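Toll-like receptor 13 (PDB 4Z0C) recognises bacterial 23S ribosomal RNA as an innate immune receptor and signals through MYD88 and TRAF6 to activate NF-kappa-B. Local coordinates at residues A[13-18]-A[37-42]; A[21-26]-A[43-48]; A[62-67]-A[86-91]; A[81-86]-A[104-109]. All coordinates share one frame; numbering follows the deposited sequence.

Interaction 1: residues A[13-18]-A[37-42]. With NAG (2-acetamido-2-deoxy-beta-D-glucopyranose), chain E; NAG (2-acetamido-2-deoxy-beta-D-glucopyranose), chain B; nucleotides of chain C.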
# COMPACT_ATOMS: atom_id res chain seq x y z
N ILE A 13 -14.68 -32.55 -10.07
CA ILE A 13 -15.47 -33.26 -9.03
C ILE A 13 -14.72 -34.42 -8.33
O ILE A 13 -15.08 -34.83 -7.22
CB ILE A 13 -16.85 -33.80 -9.58
CG1 ILE A 13 -16.66 -34.81 -10.73
CG2 ILE A 13 -17.77 -32.67 -10.04
CD1 ILE A 13 -17.97 -35.51 -11.15
N HIS A 14 -13.68 -34.96 -8.97
CA HIS A 14 -12.91 -36.07 -8.38
C HIS A 14 -11.91 -35.62 -7.30
O HIS A 14 -11.26 -36.45 -6.65
CB HIS A 14 -12.17 -36.83 -9.48
CG HIS A 14 -13.07 -37.33 -10.57
ND1 HIS A 14 -13.23 -36.67 -11.77
CD2 HIS A 14 -13.88 -38.41 -10.62
CE1 HIS A 14 -14.09 -37.33 -12.52
NE2 HIS A 14 -14.51 -38.39 -11.84
N HIS A 15 -11.76 -34.31 -7.12
CA HIS A 15 -10.85 -33.79 -6.10
C HIS A 15 -11.63 -33.31 -4.89
O HIS A 15 -12.55 -32.50 -5.02
CB HIS A 15 -9.97 -32.67 -6.67
CG HIS A 15 -9.00 -33.12 -7.72
ND1 HIS A 15 -7.75 -32.57 -7.87
CD2 HIS A 15 -9.09 -34.09 -8.66
CE1 HIS A 15 -7.12 -33.16 -8.86
NE2 HIS A 15 -7.91 -34.10 -9.35
N VAL A 16 -11.26 -33.79 -3.70
CA VAL A 16 -11.99 -33.40 -2.49
C VAL A 16 -11.07 -32.76 -1.46
O VAL A 16 -10.01 -33.29 -1.16
CB VAL A 16 -12.73 -34.62 -1.87
CG1 VAL A 16 -13.39 -34.25 -0.55
CG2 VAL A 16 -13.77 -35.14 -2.83
N LEU A 17 -11.51 -31.63 -0.90
CA LEU A 17 -10.71 -30.86 0.05
C LEU A 17 -11.38 -30.81 1.41
O LEU A 17 -12.54 -30.47 1.51
CB LEU A 17 -10.55 -29.43 -0.47
CG LEU A 17 -10.09 -29.26 -1.92
CD1 LEU A 17 -10.59 -27.92 -2.45
CD2 LEU A 17 -8.57 -29.35 -2.01
N CYS A 18 -10.64 -31.10 2.47
CA CYS A 18 -11.16 -31.03 3.84
C CYS A 18 -10.07 -30.39 4.68
O CYS A 18 -9.53 -31.00 5.61
CB CYS A 18 -11.47 -32.42 4.41
SG CYS A 18 -12.08 -33.60 3.24
N THR A 37 -14.27 -40.43 -5.97
CA THR A 37 -13.21 -39.53 -5.54
C THR A 37 -11.82 -40.09 -5.83
O THR A 37 -11.46 -41.15 -5.34
CB THR A 37 -13.36 -39.22 -4.03
OG1 THR A 37 -14.61 -38.55 -3.81
CG2 THR A 37 -12.24 -38.32 -3.52
N THR A 38 -11.02 -39.36 -6.61
CA THR A 38 -9.66 -39.80 -6.90
C THR A 38 -8.60 -39.08 -6.08
O THR A 38 -7.60 -39.69 -5.73
CB THR A 38 -9.33 -39.73 -8.40
OG1 THR A 38 -9.28 -38.37 -8.84
CG2 THR A 38 -10.39 -40.48 -9.21
N HIS A 39 -8.83 -37.81 -5.76
CA HIS A 39 -7.89 -37.04 -4.92
C HIS A 39 -8.57 -36.54 -3.65
O HIS A 39 -9.61 -35.86 -3.71
CB HIS A 39 -7.31 -35.84 -5.67
CG HIS A 39 -6.51 -36.19 -6.88
ND1 HIS A 39 -7.04 -36.80 -7.99
CD2 HIS A 39 -5.19 -36.00 -7.15
CE1 HIS A 39 -6.10 -36.97 -8.90
NE2 HIS A 39 -4.96 -36.52 -8.41
N LEU A 40 -7.98 -36.86 -2.51
CA LEU A 40 -8.55 -36.47 -1.23
C LEU A 40 -7.48 -35.78 -0.42
O LEU A 40 -6.45 -36.38 -0.16
CB LEU A 40 -9.06 -37.70 -0.48
CG LEU A 40 -9.62 -37.47 0.93
CD1 LEU A 40 -10.82 -36.47 0.92
CD2 LEU A 40 -10.03 -38.80 1.56
N ASN A 41 -7.72 -34.53 -0.02
CA ASN A 41 -6.71 -33.78 0.73
C ASN A 41 -7.21 -33.43 2.13
O ASN A 41 -8.10 -32.59 2.29
CB ASN A 41 -6.28 -32.50 -0.03
CG ASN A 41 -5.04 -31.83 0.59
OD1 ASN A 41 -4.74 -32.09 1.76
ND2 ASN A 41 -4.30 -31.01 -0.17
N LEU A 42 -6.63 -34.05 3.15
CA LEU A 42 -7.06 -33.78 4.53
C LEU A 42 -5.98 -33.07 5.34
O LEU A 42 -5.90 -33.22 6.56
CB LEU A 42 -7.47 -35.08 5.23
CG LEU A 42 -8.81 -35.69 4.78
CD1 LEU A 42 -8.74 -37.20 4.62
CD2 LEU A 42 -9.88 -35.32 5.79
C1 NAG E . -4.76 -30.57 -1.46
C2 NAG E . -3.90 -29.32 -1.77
C3 NAG E . -4.02 -28.92 -3.23
C4 NAG E . -3.67 -30.11 -4.11
C5 NAG E . -4.68 -31.18 -3.76
C6 NAG E . -4.58 -32.39 -4.68
C7 NAG E . -3.74 -27.83 0.15
C8 NAG E . -4.18 -26.51 0.77
N2 NAG E . -4.27 -28.14 -1.03
O3 NAG E . -3.22 -27.80 -3.51
O4 NAG E . -3.74 -29.78 -5.48
O5 NAG E . -4.46 -31.56 -2.42
O6 NAG E . -5.24 -33.49 -4.10
O7 NAG E . -2.97 -28.58 0.73
C1 NAG B . -2.70 -29.14 -6.28
C2 NAG B . -2.65 -29.62 -7.72
C3 NAG B . -1.71 -28.75 -8.57
C4 NAG B . -2.05 -27.26 -8.44
C5 NAG B . -2.05 -26.90 -6.95
C6 NAG B . -2.55 -25.49 -6.71
C7 NAG B . -3.14 -32.03 -8.00
C8 NAG B . -2.60 -33.44 -7.89
N2 NAG B . -2.27 -31.04 -7.74
O3 NAG B . -1.82 -29.15 -9.90
O4 NAG B . -1.21 -26.38 -9.22
O5 NAG B . -2.91 -27.74 -6.20
O6 NAG B . -2.66 -25.37 -5.31
O7 NAG B . -4.33 -31.85 -8.32
P A C 6 -8.92 -21.45 -7.55
OP1 A C 6 -7.58 -21.57 -8.18
OP2 A C 6 -10.04 -21.12 -8.44
O5' A C 6 -9.20 -22.79 -6.74
C5' A C 6 -10.37 -22.96 -5.94
C4' A C 6 -10.09 -23.81 -4.72
O4' A C 6 -9.61 -25.12 -5.14
C3' A C 6 -9.03 -23.26 -3.78
O3' A C 6 -9.31 -23.72 -2.46
C2' A C 6 -7.75 -23.95 -4.29
O2' A C 6 -6.71 -24.03 -3.34
C1' A C 6 -8.28 -25.33 -4.67
N9 A C 6 -7.56 -25.99 -5.76
C8 A C 6 -6.95 -25.42 -6.85
N7 A C 6 -6.45 -26.30 -7.70
C5 A C 6 -6.77 -27.54 -7.14
C6 A C 6 -6.55 -28.86 -7.56
N6 A C 6 -5.90 -29.19 -8.68
N1 A C 6 -7.01 -29.87 -6.78
C2 A C 6 -7.66 -29.54 -5.65
N3 A C 6 -7.94 -28.34 -5.15
C4 A C 6 -7.47 -27.36 -5.95
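His15 and His39 share nearly the same first torsion, chi1 near -65° in both, and the side chains therefore leave their strands in the same direction and the rings can stack. They are paired on parallel strands 15-17 and 39-41, at the N-terminal end of the leucine-rich repeat solenoid of the ectodomain. In both, CG is anti to the carbonyl carbon. The rings form an offset stack with centroids 3.9 Å apart and planes 22° from parallel. His39 CG sits over the centre of one His15 face, and His39 CB makes a CH-pi contact with the same ring. His14 O accepts two backbone bonds, from Thr38 N and His39 N. Farther along, Val16 N binds His39 O, Asn41 N binds Val16 O, and Cys18 N binds Asn41 O.

The face with Val16 and Leu40 is apolar. Val16 CG1 lies 3.7 Å from Leu40 CD1. Just past the strands, Cys18 CB touches Leu42 CD2. Cys18 is tied to Cys6 by a disulfide.

The face with His15, Leu17, His39 and Asn41 meets sugar and RNA. Asn41 ND2 is bonded covalently to C1 of the chain E NAG. Asn41 OD1 is hydrogen-bonded to Thr43 OG1. Thr38 OG1 and His39 ND1 share a hydrogen bond of 2.9 Å, which would limit rotation of the His39 ring. Leu17 CD2 lies 3.4 Å from N3 of A6 of chain C. At its ring edge, His15 ND1 donates a hydrogen bond of 3.0 Å to N1 of the same adenine, with an angle of 156° at the hydrogen.

Interaction 2: residues A[21-26]-A[43-48]. With NAG (2-acetamido-2-deoxy-beta-D-glucopyranose), chain S.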
# COMPACT_ATOMS: atom_id res chain seq x y z
N LYS A 21 -10.31 -27.98 9.05
CA LYS A 21 -11.68 -28.13 9.53
C LYS A 21 -11.71 -28.71 10.94
O LYS A 21 -12.75 -29.17 11.39
CB LYS A 21 -12.48 -29.04 8.60
CG LYS A 21 -12.56 -28.60 7.14
CD LYS A 21 -13.15 -27.20 6.96
CE LYS A 21 -13.21 -26.84 5.48
NZ LYS A 21 -12.91 -25.40 5.22
N LYS A 22 -10.57 -28.70 11.63
CA LYS A 22 -10.49 -29.23 13.00
C LYS A 22 -10.98 -30.68 13.08
O LYS A 22 -11.51 -31.11 14.11
CB LYS A 22 -11.30 -28.37 13.97
CG LYS A 22 -10.57 -27.16 14.53
CD LYS A 22 -11.55 -26.06 14.86
CE LYS A 22 -10.91 -24.98 15.71
NZ LYS A 22 -10.72 -25.51 17.09
N ILE A 23 -10.82 -31.41 11.99
CA ILE A 23 -11.27 -32.78 11.91
C ILE A 23 -10.49 -33.66 12.87
O ILE A 23 -9.26 -33.62 12.93
CB ILE A 23 -11.13 -33.34 10.48
CG1 ILE A 23 -12.13 -32.65 9.55
CG2 ILE A 23 -11.32 -34.86 10.45
CD1 ILE A 23 -11.89 -32.93 8.06
N THR A 24 -11.22 -34.46 13.63
CA THR A 24 -10.57 -35.30 14.62
C THR A 24 -10.91 -36.77 14.39
O THR A 24 -10.12 -37.64 14.73
CB THR A 24 -10.95 -34.87 16.04
OG1 THR A 24 -10.18 -35.62 16.98
CG2 THR A 24 -12.43 -35.11 16.30
N ASN A 25 -12.06 -37.01 13.77
CA ASN A 25 -12.52 -38.36 13.45
C ASN A 25 -12.51 -38.60 11.93
O ASN A 25 -13.39 -38.13 11.21
CB ASN A 25 -13.92 -38.58 14.05
CG ASN A 25 -14.34 -40.05 14.05
OD1 ASN A 25 -14.21 -40.75 13.05
ND2 ASN A 25 -14.85 -40.51 15.20
N LEU A 26 -11.50 -39.33 11.47
CA LEU A 26 -11.26 -39.52 10.04
C LEU A 26 -12.44 -40.17 9.31
O LEU A 26 -12.89 -39.68 8.26
CB LEU A 26 -9.99 -40.36 9.82
CG LEU A 26 -9.72 -40.78 8.37
CD1 LEU A 26 -9.58 -39.57 7.49
CD2 LEU A 26 -8.47 -41.66 8.29
N THR A 43 -5.17 -32.26 4.66
CA THR A 43 -4.11 -31.48 5.30
C THR A 43 -4.66 -30.51 6.35
O THR A 43 -5.74 -29.94 6.16
CB THR A 43 -3.34 -30.68 4.24
OG1 THR A 43 -2.87 -31.58 3.24
CG2 THR A 43 -2.17 -29.89 4.86
N HIS A 44 -3.93 -30.36 7.45
CA HIS A 44 -4.19 -29.34 8.46
C HIS A 44 -5.46 -29.65 9.27
O HIS A 44 -6.42 -28.89 9.25
CB HIS A 44 -4.20 -27.93 7.81
CG HIS A 44 -4.06 -26.79 8.78
ND1 HIS A 44 -4.04 -26.96 10.15
CD2 HIS A 44 -3.90 -25.47 8.57
CE1 HIS A 44 -3.90 -25.79 10.74
NE2 HIS A 44 -3.80 -24.87 9.80
N ASN A 45 -5.43 -30.77 9.98
CA ASN A 45 -6.51 -31.17 10.89
C ASN A 45 -5.91 -31.81 12.15
O ASN A 45 -4.72 -31.72 12.37
CB ASN A 45 -7.50 -32.10 10.18
CG ASN A 45 -8.34 -31.37 9.14
OD1 ASN A 45 -9.28 -30.65 9.48
ND2 ASN A 45 -8.00 -31.55 7.86
N GLU A 46 -6.72 -32.49 12.96
CA GLU A 46 -6.23 -33.04 14.22
C GLU A 46 -6.48 -34.55 14.33
O GLU A 46 -6.70 -35.08 15.42
CB GLU A 46 -6.87 -32.31 15.41
CG GLU A 46 -7.20 -30.84 15.15
CD GLU A 46 -8.04 -30.20 16.26
OE1 GLU A 46 -8.09 -30.77 17.37
OE2 GLU A 46 -8.65 -29.14 16.01
N ILE A 47 -6.42 -35.23 13.18
CA ILE A 47 -6.55 -36.68 13.11
C ILE A 47 -5.42 -37.39 13.87
O ILE A 47 -4.25 -37.05 13.71
CB ILE A 47 -6.53 -37.15 11.64
CG1 ILE A 47 -7.69 -36.52 10.87
CG2 ILE A 47 -6.55 -38.68 11.56
CD1 ILE A 47 -7.52 -36.52 9.36
N GLN A 48 -5.78 -38.36 14.70
CA GLN A 48 -4.82 -39.01 15.58
C GLN A 48 -4.62 -40.49 15.26
O GLN A 48 -3.50 -41.00 15.31
CB GLN A 48 -5.21 -38.85 17.05
CG GLN A 48 -4.88 -37.49 17.64
CD GLN A 48 -4.87 -37.47 19.16
OE1 GLN A 48 -5.48 -38.30 19.81
NE2 GLN A 48 -4.18 -36.49 19.72
C1 NAG S . -15.46 -41.82 15.05
C2 NAG S . -14.94 -42.67 16.21
C3 NAG S . -15.70 -43.99 16.39
C4 NAG S . -17.21 -43.83 16.23
C5 NAG S . -17.54 -43.01 14.97
C6 NAG S . -19.04 -42.83 14.78
C7 NAG S . -12.60 -42.39 16.86
C8 NAG S . -11.22 -42.19 16.29
N2 NAG S . -13.52 -42.94 16.06
O3 NAG S . -15.43 -44.52 17.67
O4 NAG S . -17.84 -45.10 16.17
O5 NAG S . -16.88 -41.76 15.03
O6 NAG S . -19.67 -42.32 15.94
O7 NAG S . -12.83 -42.04 18.02
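One backbone N-H comes to each face of the Asn45 amide: Lys21 N to one, Ile23 N to the other. Both donate to Asn45 OD1, at 2.9 Å from Lys21 N and 3.0 Å from Ile23 N. They are tilted about 30° from the plane. The other end of the amide is also held, because Asn45 ND2 donates to Cys18 O and Leu42 O. The buried side chain is thus gripped at both polar atoms. Asn45 falls at the asparagine of the LxLxxN repeat pattern, whose side chain typically bonds to loop backbone.

Asn45 CG is anti to its carbonyl carbon (chi1 -71°), which directs the amide at the 21-23 backbone. A backbone bond from Glu46 N to Ile23 O, 2.8 Å, adds to the grip. Ile23 and Ile47 run alongside each other, with CG2 of Ile23 4.0 Å from CG1 of Ile47. Ile47 CD1 also meets Leu26 CD1. At the solvent side, Glu46 OE2 lies against the Lys22 chain, but Lys22 NZ is 4.3 Å from it, too far for a salt bridge.

Asn25 carries the chain S NAG on ND2. Its OD1 caps Glu28 N at the start of helix 26-30. The contact joins the loop between strand 15-17 and that helix to the loop between strands 39-41 and 49-50.

Interaction 3: residues A[62-67]-A[86-91]. With NAG (2-acetamido-2-deoxy-beta-D-glucopyranose), chain E.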
# COMPACT_ATOMS: atom_id res chain seq x y z
N VAL A 62 -6.44 -41.99 -5.69
CA VAL A 62 -5.15 -42.05 -6.34
C VAL A 62 -4.14 -41.26 -5.52
O VAL A 62 -2.98 -41.63 -5.42
CB VAL A 62 -5.22 -41.47 -7.76
CG1 VAL A 62 -3.84 -41.31 -8.34
CG2 VAL A 62 -6.04 -42.38 -8.66
N ASP A 63 -4.62 -40.18 -4.91
CA ASP A 63 -3.78 -39.22 -4.21
C ASP A 63 -4.39 -38.95 -2.84
O ASP A 63 -5.47 -38.40 -2.74
CB ASP A 63 -3.74 -37.94 -5.06
CG ASP A 63 -2.75 -36.89 -4.55
OD1 ASP A 63 -2.70 -36.60 -3.34
OD2 ASP A 63 -2.02 -36.34 -5.41
N LEU A 64 -3.69 -39.31 -1.78
CA LEU A 64 -4.21 -39.09 -0.44
C LEU A 64 -3.19 -38.28 0.34
O LEU A 64 -2.03 -38.69 0.46
CB LEU A 64 -4.44 -40.41 0.28
CG LEU A 64 -4.97 -40.32 1.71
CD1 LEU A 64 -6.31 -39.60 1.72
CD2 LEU A 64 -5.11 -41.72 2.30
N ARG A 65 -3.62 -37.14 0.88
CA ARG A 65 -2.72 -36.28 1.64
C ARG A 65 -3.24 -36.05 3.04
O ARG A 65 -4.32 -35.49 3.24
CB ARG A 65 -2.49 -34.95 0.94
CG ARG A 65 -1.83 -35.09 -0.41
CD ARG A 65 -1.73 -33.75 -1.15
NE ARG A 65 -1.42 -33.99 -2.56
CZ ARG A 65 -0.82 -33.12 -3.37
NH1 ARG A 65 -0.47 -31.89 -2.93
NH2 ARG A 65 -0.58 -33.47 -4.62
N LEU A 66 -2.45 -36.49 4.02
CA LEU A 66 -2.80 -36.39 5.42
C LEU A 66 -1.77 -35.55 6.12
O LEU A 66 -1.54 -35.74 7.32
CB LEU A 66 -2.84 -37.77 6.05
CG LEU A 66 -4.04 -38.64 5.66
CD1 LEU A 66 -3.74 -40.14 5.83
CD2 LEU A 66 -5.21 -38.27 6.54
N GLU A 67 -1.17 -34.62 5.37
CA GLU A 67 -0.11 -33.75 5.89
C GLU A 67 -0.59 -32.90 7.06
O GLU A 67 -1.73 -32.44 7.07
CB GLU A 67 0.44 -32.85 4.76
CG GLU A 67 1.53 -31.88 5.21
CD GLU A 67 2.39 -31.35 4.06
OE1 GLU A 67 2.09 -31.61 2.88
OE2 GLU A 67 3.38 -30.65 4.35
N THR A 86 -1.39 -43.87 -5.79
CA THR A 86 -0.02 -43.69 -6.26
C THR A 86 0.79 -42.72 -5.41
O THR A 86 2.03 -42.73 -5.42
CB THR A 86 0.03 -43.30 -7.75
OG1 THR A 86 -0.71 -42.08 -7.94
CG2 THR A 86 -0.60 -44.41 -8.61
N LEU A 87 0.08 -41.89 -4.65
CA LEU A 87 0.75 -40.95 -3.75
C LEU A 87 0.16 -41.04 -2.35
O LEU A 87 -1.05 -41.05 -2.18
CB LEU A 87 0.64 -39.53 -4.31
CG LEU A 87 1.57 -38.42 -3.78
CD1 LEU A 87 1.53 -37.24 -4.73
CD2 LEU A 87 1.15 -37.94 -2.39
N LEU A 88 1.01 -41.12 -1.34
CA LEU A 88 0.55 -41.09 0.04
C LEU A 88 1.38 -40.11 0.84
O LEU A 88 2.58 -40.30 1.00
CB LEU A 88 0.65 -42.47 0.68
CG LEU A 88 0.24 -42.55 2.16
CD1 LEU A 88 -1.12 -41.91 2.37
CD2 LEU A 88 0.23 -44.00 2.63
N ASN A 89 0.74 -39.07 1.37
CA ASN A 89 1.44 -38.02 2.10
C ASN A 89 1.13 -38.12 3.59
O ASN A 89 -0.03 -37.99 4.00
CB ASN A 89 1.01 -36.66 1.53
CG ASN A 89 1.82 -35.49 2.08
OD1 ASN A 89 2.21 -35.48 3.25
ND2 ASN A 89 2.05 -34.48 1.23
N LEU A 90 2.16 -38.35 4.39
CA LEU A 90 2.00 -38.50 5.84
C LEU A 90 2.92 -37.50 6.55
O LEU A 90 3.23 -37.65 7.73
CB LEU A 90 2.36 -39.94 6.24
CG LEU A 90 1.28 -40.88 6.81
CD1 LEU A 90 -0.07 -40.49 6.36
CD2 LEU A 90 1.52 -42.36 6.42
N VAL A 91 3.34 -36.48 5.81
CA VAL A 91 4.24 -35.44 6.30
C VAL A 91 3.66 -34.69 7.50
O VAL A 91 2.46 -34.39 7.54
CB VAL A 91 4.56 -34.43 5.18
CG1 VAL A 91 5.44 -33.30 5.71
CG2 VAL A 91 5.26 -35.15 4.03
C1 NAG E . -4.76 -30.57 -1.46
C2 NAG E . -3.90 -29.32 -1.77
C3 NAG E . -4.02 -28.92 -3.23
C4 NAG E . -3.67 -30.11 -4.11
C5 NAG E . -4.68 -31.18 -3.76
C6 NAG E . -4.58 -32.39 -4.68
C7 NAG E . -3.74 -27.83 0.15
C8 NAG E . -4.18 -26.51 0.77
N2 NAG E . -4.27 -28.14 -1.03
O3 NAG E . -3.22 -27.80 -3.51
O4 NAG E . -3.74 -29.78 -5.48
O5 NAG E . -4.46 -31.56 -2.42
O6 NAG E . -5.24 -33.49 -4.10
O7 NAG E . -2.97 -28.58 0.73
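Strands 63-65 and 87-89 run parallel, 3° apart in direction and 4.9 Å apart at closest approach, and Val62 O accepts from both Thr86 N and Leu87 N. Leu64 N then binds Leu87 O, Asn89 N binds Leu64 O, and Leu66 N binds Asn89 O.

On the face of Asp63, Arg65, Leu87 and Asn89, Arg65 grips Asp63 side-on in a salt bridge. Arg65 NE meets Asp63 OD1 at 3.0 Å, and Arg65 NH2 meets Asp63 OD2 at 3.3 Å. This two-point grip, near the guanidinium plane, fixes its rotation. One guanidinium face lies against the chain E NAG, with C6 of the sugar over its centre. Leu87 CD1 rests 3.7 Å from Asp63 OD2, and Asn89 CB packs on Arg65 CG.

Asn89 CG is anti to the backbone N (chi1 -172°), which brings OD1 to Val91 N in an Asx turn. Its ND2 makes a weak bond of 3.3 Å to Glu67 OE1, the amide and carboxylate planes 33° apart.

On the buried face, Leu64 CD2 lies 4.0 Å from Leu88 CD1. Past the strands, Leu66 CD1 meets Leu90 CD1. Matching leucines in successive turns, behind parallel strands, are the hallmark of a leucine-rich repeat solenoid.

Interaction 4: residues A[81-86]-A[104-109]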
# COMPACT_ATOMS: atom_id res chain seq x y z
N GLY A 81 -7.87 -52.04 0.27
CA GLY A 81 -8.74 -51.66 -0.84
C GLY A 81 -8.23 -50.49 -1.68
O GLY A 81 -8.74 -50.27 -2.77
N LEU A 82 -7.23 -49.77 -1.19
CA LEU A 82 -6.69 -48.60 -1.90
C LEU A 82 -5.67 -48.99 -2.97
O LEU A 82 -4.54 -48.50 -2.97
CB LEU A 82 -6.06 -47.59 -0.93
CG LEU A 82 -7.03 -46.89 0.03
CD1 LEU A 82 -6.37 -45.73 0.80
CD2 LEU A 82 -8.22 -46.40 -0.76
N GLU A 83 -6.08 -49.84 -3.90
CA GLU A 83 -5.14 -50.43 -4.86
C GLU A 83 -4.78 -49.54 -6.06
O GLU A 83 -3.95 -49.90 -6.88
CB GLU A 83 -5.63 -51.80 -5.32
CG GLU A 83 -4.74 -52.95 -4.84
CD GLU A 83 -5.26 -53.65 -3.59
OE1 GLU A 83 -5.13 -54.89 -3.52
OE2 GLU A 83 -5.75 -52.95 -2.68
N ASN A 84 -5.41 -48.37 -6.16
CA ASN A 84 -5.04 -47.46 -7.24
C ASN A 84 -4.21 -46.26 -6.74
O ASN A 84 -3.85 -45.37 -7.53
CB ASN A 84 -6.27 -47.06 -8.08
CG ASN A 84 -6.66 -48.17 -9.10
OD1 ASN A 84 -5.98 -49.19 -9.17
ND2 ASN A 84 -7.77 -47.98 -9.84
N LEU A 85 -3.90 -46.25 -5.43
CA LEU A 85 -3.21 -45.11 -4.80
C LEU A 85 -1.78 -45.02 -5.26
O LEU A 85 -1.04 -45.99 -5.12
CB LEU A 85 -3.23 -45.22 -3.27
CG LEU A 85 -3.05 -43.90 -2.51
CD1 LEU A 85 -4.32 -43.07 -2.58
CD2 LEU A 85 -2.65 -44.13 -1.05
N THR A 86 -1.39 -43.87 -5.79
CA THR A 86 -0.02 -43.69 -6.26
C THR A 86 0.79 -42.72 -5.41
O THR A 86 2.03 -42.73 -5.42
CB THR A 86 0.03 -43.30 -7.75
OG1 THR A 86 -0.71 -42.08 -7.94
CG2 THR A 86 -0.60 -44.41 -8.61
N GLY A 104 -2.29 -53.57 0.68
CA GLY A 104 -3.23 -53.05 -0.29
C GLY A 104 -2.67 -51.96 -1.18
O GLY A 104 -3.24 -51.64 -2.23
N LEU A 105 -1.53 -51.40 -0.80
CA LEU A 105 -1.01 -50.25 -1.52
C LEU A 105 -0.15 -50.69 -2.69
O LEU A 105 0.97 -50.22 -2.85
CB LEU A 105 -0.25 -49.33 -0.57
CG LEU A 105 -1.18 -48.69 0.46
CD1 LEU A 105 -0.38 -48.07 1.59
CD2 LEU A 105 -2.09 -47.64 -0.21
N SER A 106 -0.71 -51.58 -3.51
CA SER A 106 0.08 -52.29 -4.51
C SER A 106 0.45 -51.44 -5.71
O SER A 106 1.25 -51.86 -6.55
CB SER A 106 -0.61 -53.60 -4.94
OG SER A 106 -1.66 -53.36 -5.85
N SER A 107 -0.11 -50.23 -5.79
CA SER A 107 0.27 -49.27 -6.82
C SER A 107 1.03 -48.04 -6.28
O SER A 107 1.45 -47.19 -7.06
CB SER A 107 -0.97 -48.80 -7.58
OG SER A 107 -1.47 -49.81 -8.42
N LEU A 108 1.21 -47.96 -4.97
CA LEU A 108 1.86 -46.80 -4.35
C LEU A 108 3.22 -46.52 -4.95
O LEU A 108 4.11 -47.37 -4.89
CB LEU A 108 2.02 -47.00 -2.84
CG LEU A 108 2.22 -45.74 -2.02
CD1 LEU A 108 0.92 -44.95 -2.01
CD2 LEU A 108 2.65 -46.09 -0.63
N LYS A 109 3.38 -45.34 -5.55
CA LYS A 109 4.64 -44.92 -6.16
C LYS A 109 5.48 -44.01 -5.28
O LYS A 109 6.71 -44.06 -5.32
CB LYS A 109 4.40 -44.25 -7.52
CG LYS A 109 4.16 -45.25 -8.62
CD LYS A 109 3.77 -44.58 -9.92
CE LYS A 109 4.86 -43.71 -10.47
NZ LYS A 109 4.32 -42.85 -11.55
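Ser107 OG donates a hydrogen bond of 2.9 Å to the backbone carbonyl Glu83 O, joining two similar loops. Ser107 OG is anti to the carbonyl carbon of its own residue (chi1 -72°), which turns the hydroxyl to the 81-86 loop. It meets Glu83 O 20° out of the carbonyl plane. A second bond of 2.9 Å, from Lys109 N to Thr86 O, ties the loops where the strands begin.

The two loops have the same shape. Leu82 and Leu105 each centre an inverse gamma turn. Each also opens a type I beta turn, 82-85 and 105-108. Gly81 and Gly104 precede them with positive phi angles. Such repeated loop geometry is consistent with the regular stacking of turns in a leucine-rich repeat solenoid.

Inside, the leucines line up alongside one another. Leu85 CD2 meets Leu105 CD2 at 3.7 Å and Leu108 CD1 at 3.8 Å. Leu85 points the same way as both. Leu82 CB adds a contact of 4.0 Å to Leu105 CD2. On the outer side, the bent Glu83 chain brings CG to 3.3 Å from Ser106 OG.

Phe55 packs on Leu82 and Phe79 on Leu105, continuing the core. The 81-86 loop comes after strand 73-74 and leads into strand 87-89. The 104-109 loop comes after strand 97-98 and leads into strand 110-112.

How the interactions relate
All four contacts join successive turns near the N-terminal end of the solenoid. Interactions 1 and 3 lie on strands of the same parallel array, centres about 11 Å apart. Strands 39-41 and 63-65 are neighbours, and both contacts touch the chain E NAG. Interaction 2 alternates with interaction 1 along the chain, centres about 15 Å apart, where the strands run on into loops. Both close before interactions 3 and 4 open. Interaction 4 alternates with interaction 3 and shares Thr86, centres about 11 Å apart, where the chain enters the strands. Interactions 2 and 4, centres about 23 Å apart, do not touch. Strands and loops thus stack together, and RNA is met directly at interaction 1.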